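Local coordinates for MUTM (fpg) protein (PDB 1EE8) that belongs to the MutM (Fpg) family, whose members join a beta-rich N-terminal domain to a helix-two-turn-helix domain and a zinc finger, at residues A[56-59]-A[60-64]; A[113-116]-A[117-120]; A[142-146]-A[147-151]; A[157-161]-A[162-166]; A[192-195]-A[196-200]. All blocks are in the same frame, centred on the assembly; numbering follows the deposited sequence.

Contact 1. Residues A[56-59]-A[60-64]; sequences FALE and GGVEL
Phe56 and Leu64 form an antiparallel hydrogen-bonded pair in a beta hairpin made by strands 53-58 and 62-67. Phe56 N reaches Leu64 O at 3.0 Å, and the N-H points almost straight at the oxygen (178°). Leu64 N answers to Phe56 O. Leu58 and Val62 make the second such pair. There the bond from Leu58 N to Val62 O is 2.9 Å, while the return bond from Val62 N to Leu58 O is weak at 3.4 Å. Ala57 and Glu63 lie between them as a non-hydrogen-bonded pair. In the turn, Gly60 and Gly61 both have positive phi, and at Gly60 a CB would run into Glu59 O.

Phe56, Leu58, Val62 and Leu64 share one face of the sheet. Leu58 CD1 meets Val62 CG1 at 3.9 Å and also touches Leu64 CB. Val47 and Ile44 of strand 42-50 pack on Phe56 and Leu58, respectively. On the other face the carboxylate of Glu63 is held by Arg109, Tyr112 and the backbone N of Gly110. The Phe56 ring swings beside its own backbone N (chi1 -69°), which brings its CD2 edge to 3.6 Å from Leu64 O, with that oxygen in the ring plane.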
loop_
_atom_site.group_PDB
_atom_site.type_symbol
_atom_site.label_atom_id
_atom_site.label_comp_id
_atom_site.label_asym_id
_atom_site.label_seq_id
_atom_site.Cartn_x
_atom_site.Cartn_y
_atom_site.Cartn_z
ATOM N N PHE A 56 9.565 -1.296 11.895
ATOM C CA PHE A 56 10.216 -2.294 11.065
ATOM C C PHE A 56 10.631 -1.572 9.785
ATOM O O PHE A 56 9.777 -1.065 9.049
ATOM C CB PHE A 56 9.246 -3.430 10.723
ATOM C CG PHE A 56 8.885 -4.296 11.894
ATOM C CD1 PHE A 56 9.601 -5.458 12.166
ATOM C CD2 PHE A 56 7.839 -3.941 12.744
ATOM C CE1 PHE A 56 9.281 -6.255 13.268
ATOM C CE2 PHE A 56 7.513 -4.729 13.844
ATOM C CZ PHE A 56 8.237 -5.888 14.105
ATOM N N ALA A 57 11.935 -1.490 9.540
ATOM C CA ALA A 57 12.438 -0.844 8.328
ATOM C C ALA A 57 12.431 -1.907 7.235
ATOM O O ALA A 57 13.060 -2.959 7.367
ATOM C CB ALA A 57 13.852 -0.315 8.549
ATOM N N LEU A 58 11.713 -1.623 6.154
ATOM C CA LEU A 58 11.581 -2.563 5.054
ATOM C C LEU A 58 12.239 -2.080 3.770
ATOM O O LEU A 58 12.166 -0.904 3.416
ATOM C CB LEU A 58 10.097 -2.832 4.811
ATOM C CG LEU A 58 9.370 -3.220 6.102
ATOM C CD1 LEU A 58 7.871 -3.213 5.878
ATOM C CD2 LEU A 58 9.858 -4.592 6.564
ATOM N N GLU A 59 12.876 -3.007 3.071
ATOM C CA GLU A 59 13.555 -2.699 1.824
ATOM C C GLU A 59 12.604 -1.984 0.865
ATOM O O GLU A 59 11.463 -2.400 0.685
ATOM C CB GLU A 59 14.058 -3.997 1.208
ATOM C CG GLU A 59 14.999 -3.828 0.037
ATOM C CD GLU A 59 15.652 -5.142 -0.341
ATOM O OE1 GLU A 59 14.916 -6.115 -0.618
ATOM O OE2 GLU A 59 16.899 -5.203 -0.355
ATOM N N GLY A 60 13.069 -0.894 0.258
ATOM C CA GLY A 60 12.222 -0.169 -0.669
ATOM C C GLY A 60 11.653 1.121 -0.110
ATOM O O GLY A 60 10.740 1.709 -0.694
ATOM N N GLY A 61 12.180 1.554 1.032
ATOM C CA GLY A 61 11.736 2.799 1.637
ATOM C C GLY A 61 10.381 2.788 2.315
ATOM O O GLY A 61 9.633 3.758 2.228
ATOM N N VAL A 62 10.068 1.694 2.998
ATOM C CA VAL A 62 8.799 1.563 3.700
ATOM C C VAL A 62 9.038 1.243 5.174
ATOM O O VAL A 62 10.064 0.665 5.535
ATOM C CB VAL A 62 7.946 0.422 3.085
ATOM C CG1 VAL A 62 6.837 0.023 4.042
ATOM C CG2 VAL A 62 7.353 0.872 1.742
ATOM N N GLU A 63 8.095 1.634 6.024
ATOM C CA GLU A 63 8.189 1.332 7.444
ATOM C C GLU A 63 6.850 0.825 7.960
ATOM O O GLU A 63 5.792 1.336 7.592
ATOM C CB GLU A 63 8.594 2.570 8.262
ATOM C CG GLU A 63 9.962 3.139 7.924
ATOM C CD GLU A 63 10.353 4.314 8.809
ATOM O OE1 GLU A 63 9.620 5.330 8.838
ATOM O OE2 GLU A 63 11.404 4.225 9.475
ATOM N N LEU A 64 6.897 -0.204 8.794
ATOM C CA LEU A 64 5.684 -0.715 9.397
ATOM C C LEU A 64 5.825 -0.255 10.839
ATOM O O LEU A 64 6.651 -0.767 11.593
ATOM C CB LEU A 64 5.616 -2.237 9.315
ATOM C CG LEU A 64 4.325 -2.866 9.854
ATOM C CD1 LEU A 64 3.114 -2.294 9.128
ATOM C CD2 LEU A 64 4.387 -4.374 9.671
#

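Contact 2. Residues A[113-116]-A[117-120]; sequences REIP and LLLR
Ile115 and Leu118 form the tight side of this contact. Their side chains lie next to each other and point the same way. Ile115 CG2 rests on Leu118 CB at 4.0 Å. The same Leu118 CB also lies 3.1 Å from Ile115 O. Phe53 of strand 53-58 packs on both residues, and Phe105 adds to the cover of Ile115. The backbone turn is tight as well: Leu118 N bonds to Ile115 O at 3.0 Å, and Leu119 N to Pro116 O at 2.7 Å.

The segment leads from the loop after strand 103-108 into the short helix 117-120. Leu118 to Ile115 and Leu119 to Pro116 both span three residues, the spacing of a 3-10 turn. Within the helix Arg120 N also reaches back to Leu117 O.

The outer side is looser and more polar. Here Pro116 O takes two further donors. Arg120 N adds a weak bond. A water molecule donates to Pro116 O at 3.0 Å. The same water sits at the edge of the Arg120 guanidinium, in its plane, and accepts a weak bond of 3.5 Å from Arg120 NH2. Arg120 CG takes the crowded position between its backbone N and carbonyl carbon (chi1 59°). The extended chain beyond it lays one guanidinium face over Leu117 CA, off toward the rim. Pro116, Leu119 and Arg120 are exposed. Arg120 also touches Arg154, while the Arg113 side chain turns off to a salt bridge with Asp111.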
loop_
_atom_site.group_PDB
_atom_site.type_symbol
_atom_site.label_atom_id
_atom_site.label_comp_id
_atom_site.label_asym_id
_atom_site.label_seq_id
_atom_site.Cartn_x
_atom_site.Cartn_y
_atom_site.Cartn_z
ATOM N N ARG A 113 2.863 11.712 8.946
ATOM C CA ARG A 113 1.707 12.607 8.957
ATOM C C ARG A 113 0.526 11.985 9.696
ATOM O O ARG A 113 -0.336 12.694 10.213
ATOM C CB ARG A 113 1.279 12.946 7.526
ATOM C CG ARG A 113 2.193 13.921 6.801
ATOM C CD ARG A 113 1.728 14.131 5.366
ATOM N NE ARG A 113 1.779 12.894 4.594
ATOM C CZ ARG A 113 1.265 12.745 3.377
ATOM N NH1 ARG A 113 1.363 11.578 2.755
ATOM N NH2 ARG A 113 0.647 13.759 2.781
ATOM N N GLU A 114 0.490 10.658 9.738
ATOM C CA GLU A 114 -0.583 9.943 10.417
ATOM C C GLU A 114 -0.194 9.609 11.849
ATOM O O GLU A 114 -1.045 9.258 12.665
ATOM C CB GLU A 114 -0.915 8.656 9.663
ATOM C CG GLU A 114 -1.653 8.877 8.351
ATOM C CD GLU A 114 -1.701 7.630 7.486
ATOM O OE1 GLU A 114 -2.526 7.593 6.549
ATOM O OE2 GLU A 114 -0.907 6.694 7.733
ATOM N N ILE A 115 1.096 9.732 12.146
ATOM C CA ILE A 115 1.629 9.440 13.473
ATOM C C ILE A 115 2.479 10.636 13.918
ATOM O O ILE A 115 3.684 10.511 14.142
ATOM C CB ILE A 115 2.519 8.182 13.422
ATOM C CG1 ILE A 115 1.957 7.198 12.392
ATOM C CG2 ILE A 115 2.553 7.508 14.788
ATOM C CD1 ILE A 115 2.931 6.120 11.976
ATOM N N PRO A 116 1.857 11.815 14.049
ATOM C CA PRO A 116 2.571 13.030 14.461
ATOM C C PRO A 116 3.351 12.956 15.774
ATOM O O PRO A 116 4.390 13.601 15.911
ATOM C CB PRO A 116 1.470 14.093 14.473
ATOM C CG PRO A 116 0.231 13.302 14.735
ATOM C CD PRO A 116 0.419 12.089 13.873
ATOM N N LEU A 117 2.865 12.178 16.736
ATOM C CA LEU A 117 3.568 12.048 18.011
ATOM C C LEU A 117 5.000 11.616 17.728
ATOM O O LEU A 117 5.947 12.060 18.377
ATOM C CB LEU A 117 2.891 11.003 18.904
ATOM C CG LEU A 117 3.653 10.641 20.190
ATOM C CD1 LEU A 117 3.848 11.888 21.039
ATOM C CD2 LEU A 117 2.892 9.576 20.973
ATOM N N LEU A 118 5.140 10.749 16.736
ATOM C CA LEU A 118 6.432 10.225 16.343
ATOM C C LEU A 118 7.366 11.331 15.838
ATOM O O LEU A 118 8.590 11.175 15.840
ATOM C CB LEU A 118 6.215 9.165 15.263
ATOM C CG LEU A 118 7.320 8.166 14.957
ATOM C CD1 LEU A 118 7.882 7.588 16.243
ATOM C CD2 LEU A 118 6.743 7.075 14.066
ATOM N N LEU A 119 6.784 12.452 15.422
ATOM C CA LEU A 119 7.559 13.576 14.905
ATOM C C LEU A 119 8.007 14.573 15.966
ATOM O O LEU A 119 8.985 15.290 15.770
ATOM C CB LEU A 119 6.756 14.321 13.837
ATOM C CG LEU A 119 6.568 13.606 12.500
ATOM C CD1 LEU A 119 5.645 14.425 11.614
ATOM C CD2 LEU A 119 7.921 13.403 11.836
ATOM N N ARG A 120 7.293 14.627 17.083
ATOM C CA ARG A 120 7.637 15.563 18.141
ATOM C C ARG A 120 8.309 14.928 19.361
ATOM O O ARG A 120 8.686 15.632 20.294
ATOM C CB ARG A 120 6.387 16.320 18.595
ATOM C CG ARG A 120 5.273 15.436 19.116
ATOM C CD ARG A 120 4.316 16.248 19.964
ATOM N NE ARG A 120 3.234 15.444 20.527
ATOM C CZ ARG A 120 2.182 15.013 19.839
ATOM N NH1 ARG A 120 1.250 14.286 20.442
ATOM N NH2 ARG A 120 2.054 15.312 18.554
HETATM O O HOH W 1 3.935 16.549 15.915
#

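Contact 3. Residues A[142-146]-A[147-151]; sequences SARPL and KALLL
The guanidinium of Arg144 lies over Ala148, whose CB is 3.9 Å above one face and off toward the rim. Leu149 CD1 meets the group at a slant, 3.6 Å from Arg144 NH2. These residues stand at the start of helix 146-152 in the helix-two-turn-helix domain. The Arg144 chain bends at chi3 (-56°), which folds its end back over the first turn of the helix. Beyond the segments, NH2 makes a salt bridge to Asp152 of the same helix. That bond probably helps fix the flat group on Ala148.

Ser142, whose OG has a weak hydrogen bond to Gly138 O, packs against both methyls of Leu149, with CD2 a little nearer than CD1. Leu149 CD2 lies 3.1 Å from Ser142 OG and 3.3 Å from Ser142 CB. Ser142 CB is closer than usual for two carbons to both CD2 and CD1, so the exact placing of this leucine end is doubtful.

Pro145 is the N-cap residue. Its carbonyl O faces the first free amides of the helix. Ala148 N lies 2.9 Å from Pro145 O but the bond is weak because of its angle (121°). The bond from Leu149 N to Pro145 O is weak too. The Leu146 side chain packs on Leu139, Leu168 and Leu190. Lys147 is fully extended, with CG anti to the backbone N. Its NZ forms a salt bridge with Asp165 OD1, a probable hydrogen bond to Asn161 OD1 and one to Thr255 OG1. Farther along, Leu150 CG sits 3.6 Å from Leu146 O.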
loop_
_atom_site.group_PDB
_atom_site.type_symbol
_atom_site.label_atom_id
_atom_site.label_comp_id
_atom_site.label_asym_id
_atom_site.label_seq_id
_atom_site.Cartn_x
_atom_site.Cartn_y
_atom_site.Cartn_z
ATOM N N SER A 142 7.172 24.718 33.019
ATOM C CA SER A 142 5.860 24.166 33.329
ATOM C C SER A 142 5.383 24.331 34.765
ATOM O O SER A 142 6.141 24.145 35.716
ATOM C CB SER A 142 5.829 22.677 32.978
ATOM O OG SER A 142 6.378 22.439 31.693
ATOM N N ALA A 143 4.107 24.669 34.907
ATOM C CA ALA A 143 3.499 24.821 36.220
ATOM C C ALA A 143 2.715 23.538 36.499
ATOM O O ALA A 143 2.178 23.342 37.591
ATOM C CB ALA A 143 2.566 26.035 36.238
ATOM N N ARG A 144 2.658 22.666 35.495
ATOM C CA ARG A 144 1.957 21.394 35.627
ATOM C C ARG A 144 2.736 20.458 36.540
ATOM O O ARG A 144 3.947 20.588 36.681
ATOM C CB ARG A 144 1.787 20.727 34.265
ATOM C CG ARG A 144 0.735 21.359 33.376
ATOM C CD ARG A 144 0.295 20.350 32.337
ATOM N NE ARG A 144 1.427 19.849 31.565
ATOM C CZ ARG A 144 1.399 18.730 30.850
ATOM N NH1 ARG A 144 0.294 17.993 30.815
ATOM N NH2 ARG A 144 2.473 18.347 30.168
ATOM N N PRO A 145 2.045 19.491 37.163
ATOM C CA PRO A 145 2.696 18.534 38.067
ATOM C C PRO A 145 3.887 17.832 37.425
ATOM O O PRO A 145 3.843 17.435 36.258
ATOM C CB PRO A 145 1.571 17.559 38.408
ATOM C CG PRO A 145 0.337 18.417 38.295
ATOM C CD PRO A 145 0.609 19.195 37.036
ATOM N N LEU A 146 4.945 17.672 38.208
ATOM C CA LEU A 146 6.167 17.026 37.752
ATOM C C LEU A 146 5.920 15.759 36.936
ATOM O O LEU A 146 6.466 15.603 35.839
ATOM C CB LEU A 146 7.047 16.694 38.955
ATOM C CG LEU A 146 8.462 16.213 38.652
ATOM C CD1 LEU A 146 9.166 17.195 37.718
ATOM C CD2 LEU A 146 9.222 16.069 39.964
ATOM N N LYS A 147 5.099 14.856 37.460
ATOM C CA LYS A 147 4.834 13.615 36.753
ATOM C C LYS A 147 4.239 13.822 35.360
ATOM O O LYS A 147 4.575 13.089 34.434
ATOM C CB LYS A 147 3.919 12.698 37.570
ATOM C CG LYS A 147 3.710 11.359 36.876
ATOM C CD LYS A 147 2.792 10.420 37.627
ATOM C CE LYS A 147 2.613 9.133 36.830
ATOM N NZ LYS A 147 1.758 8.154 37.536
ATOM N N ALA A 148 3.355 14.806 35.216
ATOM C CA ALA A 148 2.748 15.091 33.914
ATOM C C ALA A 148 3.833 15.447 32.900
ATOM O O ALA A 148 3.723 15.134 31.716
ATOM C CB ALA A 148 1.750 16.241 34.032
ATOM N N LEU A 149 4.888 16.103 33.358
ATOM C CA LEU A 149 5.965 16.454 32.447
ATOM C C LEU A 149 6.799 15.229 32.099
ATOM O O LEU A 149 7.465 15.194 31.066
ATOM C CB LEU A 149 6.849 17.545 33.050
ATOM C CG LEU A 149 6.748 18.875 32.298
ATOM C CD1 LEU A 149 5.304 19.331 32.238
ATOM C CD2 LEU A 149 7.605 19.912 32.988
ATOM N N LEU A 150 6.767 14.219 32.958
ATOM C CA LEU A 150 7.523 13.007 32.684
ATOM C C LEU A 150 6.768 12.161 31.668
ATOM O O LEU A 150 7.363 11.362 30.949
ATOM C CB LEU A 150 7.735 12.197 33.964
ATOM C CG LEU A 150 8.637 12.831 35.024
ATOM C CD1 LEU A 150 8.906 11.824 36.131
ATOM C CD2 LEU A 150 9.942 13.269 34.378
ATOM N N LEU A 151 5.452 12.356 31.615
ATOM C CA LEU A 151 4.591 11.618 30.706
ATOM C C LEU A 151 4.379 12.295 29.362
ATOM O O LEU A 151 3.931 11.654 28.414
ATOM C CB LEU A 151 3.233 11.379 31.361
ATOM C CG LEU A 151 3.028 10.080 32.142
ATOM C CD1 LEU A 151 4.244 9.754 32.997
ATOM C CD2 LEU A 151 1.782 10.229 32.994
#

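Contact 4. Residues A[157-161]-A[162-166]; sequences AGVGN and IYADE
Helix 161-170 begins its regular bonding at the N-cap residue Gly160, whose O accepts Ala164 N at 3.0 Å, and Asn161 O takes Asp165 N in the next step, at 2.9 Å and close to straight (165°).

Val159 CG1 is set anti to its own backbone N (chi1 -178°). It leans over the start of the helix and touches Ala164 CB at 4.0 Å. It also lies 3.9 Å from Ala164 N. Ala164 CB in turn lies 3.1 Å from Gly160 O. One turn on, Asp165 CG sits 3.2 Å from Asn161 O.

Helices 146-152 and 161-170, with the glycine-containing loop between them, probably make up the helix-two-turn-helix motif that names the domain. In that loop Gly158, two residues before the N-cap, has positive phi, a backbone shape that suits a glycine. Leu150 and Leu151 of the first helix pack on Ala164.

The backbone N atoms of Ile162 and Tyr163 are taken by the carboxylate of Glu2, so a carboxylate from the chain's N-terminus stands at the start of the helix. Ile162 CG2 lies over the centre of one face of the Tyr163 ring, 3.8 Å above it. The ring's hydroxyl bonds to Glu5 and Ser207, and Asp165 OD2 binds the backbone N of His256.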
loop_
_atom_site.group_PDB
_atom_site.type_symbol
_atom_site.label_atom_id
_atom_site.label_comp_id
_atom_site.label_asym_id
_atom_site.label_seq_id
_atom_site.Cartn_x
_atom_site.Cartn_y
_atom_site.Cartn_z
ATOM N N ALA A 157 10.883 10.911 25.900
ATOM C CA ALA A 157 10.202 9.935 25.062
ATOM C C ALA A 157 10.212 8.531 25.660
ATOM O O ALA A 157 11.204 8.097 26.250
ATOM C CB ALA A 157 10.835 9.915 23.669
ATOM N N GLY A 158 9.096 7.825 25.517
ATOM C CA GLY A 158 9.018 6.464 26.015
ATOM C C GLY A 158 8.632 6.242 27.468
ATOM O O GLY A 158 8.410 5.103 27.874
ATOM N N VAL A 159 8.539 7.312 28.248
ATOM C CA VAL A 159 8.194 7.188 29.656
ATOM C C VAL A 159 6.691 7.148 29.921
ATOM O O VAL A 159 5.927 7.975 29.414
ATOM C CB VAL A 159 8.818 8.343 30.480
ATOM C CG1 VAL A 159 8.483 8.174 31.960
ATOM C CG2 VAL A 159 10.321 8.361 30.277
ATOM N N GLY A 160 6.278 6.174 30.722
ATOM C CA GLY A 160 4.880 6.031 31.078
ATOM C C GLY A 160 4.705 6.031 32.591
ATOM O O GLY A 160 5.608 6.419 33.335
ATOM N N ASN A 161 3.542 5.581 33.047
ATOM C CA ASN A 161 3.237 5.540 34.468
ATOM C C ASN A 161 4.239 4.782 35.327
ATOM O O ASN A 161 4.710 5.297 36.342
ATOM C CB ASN A 161 1.844 4.945 34.677
ATOM C CG ASN A 161 0.740 5.940 34.388
ATOM O OD1 ASN A 161 0.759 7.071 34.881
ATOM N ND2 ASN A 161 -0.226 5.528 33.577
ATOM N N ILE A 162 4.556 3.554 34.929
ATOM C CA ILE A 162 5.481 2.724 35.696
ATOM C C ILE A 162 6.834 3.376 35.966
ATOM O O ILE A 162 7.231 3.559 37.121
ATOM C CB ILE A 162 5.723 1.367 34.996
ATOM C CG1 ILE A 162 4.424 0.557 34.985
ATOM C CG2 ILE A 162 6.831 0.587 35.711
ATOM C CD1 ILE A 162 4.555 -0.808 34.349
ATOM N N TYR A 163 7.535 3.748 34.903
ATOM C CA TYR A 163 8.847 4.330 35.071
ATOM C C TYR A 163 8.863 5.760 35.574
ATOM O O TYR A 163 9.855 6.197 36.159
ATOM C CB TYR A 163 9.636 4.132 33.781
ATOM C CG TYR A 163 9.720 2.652 33.488
ATOM C CD1 TYR A 163 8.957 2.075 32.479
ATOM C CD2 TYR A 163 10.468 1.804 34.311
ATOM C CE1 TYR A 163 8.926 0.693 32.299
ATOM C CE2 TYR A 163 10.440 0.419 34.140
ATOM C CZ TYR A 163 9.665 -0.128 33.132
ATOM O OH TYR A 163 9.620 -1.490 32.967
ATOM N N ALA A 164 7.775 6.495 35.368
ATOM C CA ALA A 164 7.722 7.850 35.905
ATOM C C ALA A 164 7.631 7.669 37.430
ATOM O O ALA A 164 8.415 8.250 38.182
ATOM C CB ALA A 164 6.499 8.594 35.392
ATOM N N ASP A 165 6.678 6.849 37.873
ATOM C CA ASP A 165 6.502 6.586 39.301
ATOM C C ASP A 165 7.811 6.082 39.936
ATOM O O ASP A 165 8.244 6.587 40.973
ATOM C CB ASP A 165 5.399 5.537 39.530
ATOM C CG ASP A 165 3.990 6.094 39.327
ATOM O OD1 ASP A 165 3.853 7.242 38.856
ATOM O OD2 ASP A 165 3.017 5.374 39.640
ATOM N N GLU A 166 8.450 5.097 39.308
ATOM C CA GLU A 166 9.684 4.551 39.860
ATOM C C GLU A 166 10.842 5.551 39.865
ATOM O O GLU A 166 11.636 5.580 40.796
ATOM C CB GLU A 166 10.092 3.278 39.107
ATOM C CG GLU A 166 9.168 2.084 39.356
ATOM C CD GLU A 166 9.136 1.654 40.817
ATOM O OE1 GLU A 166 8.035 1.647 41.405
ATOM O OE2 GLU A 166 10.207 1.319 41.375
#

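Contact 5. Residues A[192-195]-A[196-200]; sequences RALR and EVLAE
Ala193 O accepts Val197 N at 2.9 Å, with the N-H almost straight toward it (169°). Val197 CG2 packs beside the same oxygen, 3.2 Å from Ala193 O. The neighbouring steps repeat the pattern: Glu196 N bonds to Arg192 O, Leu198 N to Leu194 O, and Ala199 N to Arg195 O.

On the outer side Arg192 and Glu196 form a salt bridge one turn apart. Arg192 NE lies 3.3 Å from Glu196 OE2, and the hydrogen bond within it is weak. The two chains cross obliquely, and the guanidinium and carboxylate planes are 27° apart. Arg192 is extended, with CG anti to the backbone N (chi1 -178°). This carries NE out to Glu196 OE2. Glu196 OE2 also lies close to the chain, 3.0 Å from Arg192 CG. Glu196 CG in turn rests 3.1 Å from Arg192 O.

All of this lies in the middle of helix 184-203, a long helix of the helix-two-turn-helix domain. Its bonds are the regular four-residue bonds of an alpha helix.

The inner side is apolar. Leu194 CG and Leu198 CD1 make a loose contact at 4.5 Å. Ala167 of helix 161-170 packs on Leu194, and Tyr163 of the same helix packs on Val197. Arg195 turns elsewhere, onto Phe130, with weak bonds to Tyr191 OH and Ser127 O. Glu200 makes salt bridges with Arg170 and Arg227.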
loop_
_atom_site.group_PDB
_atom_site.type_symbol
_atom_site.label_atom_id
_atom_site.label_comp_id
_atom_site.label_asym_id
_atom_site.label_seq_id
_atom_site.Cartn_x
_atom_site.Cartn_y
_atom_site.Cartn_z
ATOM N N ARG A 192 18.996 11.749 36.685
ATOM C CA ARG A 192 19.801 10.556 36.900
ATOM C C ARG A 192 18.944 9.326 37.220
ATOM O O ARG A 192 19.174 8.230 36.689
ATOM C CB ARG A 192 20.788 10.830 38.037
ATOM C CG ARG A 192 21.740 9.698 38.355
ATOM C CD ARG A 192 22.710 10.127 39.455
ATOM N NE ARG A 192 23.386 8.989 40.071
ATOM C CZ ARG A 192 24.228 9.090 41.094
ATOM N NH1 ARG A 192 24.496 10.283 41.613
ATOM N NH2 ARG A 192 24.800 8.003 41.597
ATOM N N ALA A 193 17.959 9.507 38.093
ATOM C CA ALA A 193 17.080 8.405 38.478
ATOM C C ALA A 193 16.323 7.855 37.267
ATOM O O ALA A 193 16.216 6.643 37.075
ATOM C CB ALA A 193 16.094 8.878 39.535
ATOM N N LEU A 194 15.796 8.759 36.452
ATOM C CA LEU A 194 15.047 8.368 35.268
ATOM C C LEU A 194 15.893 7.496 34.341
ATOM O O LEU A 194 15.436 6.461 33.860
ATOM C CB LEU A 194 14.582 9.620 34.524
ATOM C CG LEU A 194 13.551 9.457 33.413
ATOM C CD1 LEU A 194 12.367 8.633 33.906
ATOM C CD2 LEU A 194 13.086 10.842 32.973
ATOM N N ARG A 195 17.129 7.919 34.097
ATOM C CA ARG A 195 18.025 7.180 33.221
ATOM C C ARG A 195 18.436 5.818 33.786
ATOM O O ARG A 195 18.533 4.838 33.042
ATOM C CB ARG A 195 19.264 8.029 32.917
ATOM C CG ARG A 195 18.917 9.454 32.468
ATOM C CD ARG A 195 20.097 10.132 31.795
ATOM N NE ARG A 195 20.424 9.459 30.544
ATOM C CZ ARG A 195 21.329 9.887 29.671
ATOM N NH1 ARG A 195 22.012 10.998 29.909
ATOM N NH2 ARG A 195 21.538 9.209 28.554
ATOM N N GLU A 196 18.662 5.754 35.095
ATOM C CA GLU A 196 19.054 4.501 35.750
ATOM C C GLU A 196 17.925 3.478 35.755
ATOM O O GLU A 196 18.142 2.299 35.486
ATOM C CB GLU A 196 19.459 4.746 37.200
ATOM C CG GLU A 196 20.657 5.634 37.409
ATOM C CD GLU A 196 20.970 5.800 38.884
ATOM O OE1 GLU A 196 21.251 4.778 39.549
ATOM O OE2 GLU A 196 20.925 6.945 39.379
ATOM N N VAL A 197 16.721 3.929 36.088
ATOM C CA VAL A 197 15.577 3.026 36.133
ATOM C C VAL A 197 15.297 2.434 34.759
ATOM O O VAL A 197 15.050 1.239 34.626
ATOM C CB VAL A 197 14.309 3.745 36.657
ATOM C CG1 VAL A 197 13.106 2.818 36.578
ATOM C CG2 VAL A 197 14.521 4.176 38.095
ATOM N N LEU A 198 15.348 3.268 33.730
ATOM C CA LEU A 198 15.087 2.787 32.381
ATOM C C LEU A 198 16.172 1.808 31.968
ATOM O O LEU A 198 15.880 0.725 31.459
ATOM C CB LEU A 198 15.020 3.962 31.400
ATOM C CG LEU A 198 13.829 4.918 31.557
ATOM C CD1 LEU A 198 13.947 6.057 30.534
ATOM C CD2 LEU A 198 12.513 4.159 31.349
ATOM N N ALA A 199 17.425 2.186 32.208
ATOM C CA ALA A 199 18.556 1.332 31.860
ATOM C C ALA A 199 18.429 0.001 32.596
ATOM O O ALA A 199 18.661 -1.058 32.020
ATOM C CB ALA A 199 19.885 2.025 32.229
ATOM N N GLU A 200 18.050 0.061 33.870
ATOM C CA GLU A 200 17.877 -1.151 34.661
ATOM C C GLU A 200 16.702 -1.986 34.142
ATOM O O GLU A 200 16.810 -3.207 34.000
ATOM C CB GLU A 200 17.656 -0.794 36.138
ATOM C CG GLU A 200 18.929 -0.370 36.868
ATOM C CD GLU A 200 18.670 0.116 38.285
ATOM O OE1 GLU A 200 17.766 -0.435 38.953
ATOM O OE2 GLU A 200 19.385 1.041 38.736
#

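The five contacts follow one another along the chain. Contact 1 is a hairpin in the N-terminal sheet. Contact 2 starts a short helix after that sheet's strand 103-108, and the centres of contacts 1 and 2 are about 17 Å apart. Contacts 3, 4 and 5 sit in the helix-two-turn-helix domain. The centres of contacts 1 and 3 are about 35 Å apart, across the chain's centre. The last three touch one another. Contacts 3 and 4, with centres about 12 Å apart, lie on successive helices. Leu150 of contact 3 also packs on Leu194 of contact 5. The centres of contacts 4 and 5 are about 10 Å apart, with helices 161-170 and 184-203 packed together. Contact 1 thus belongs to the sheet of the N-terminal domain, and contacts 3 to 5 to one helical cluster.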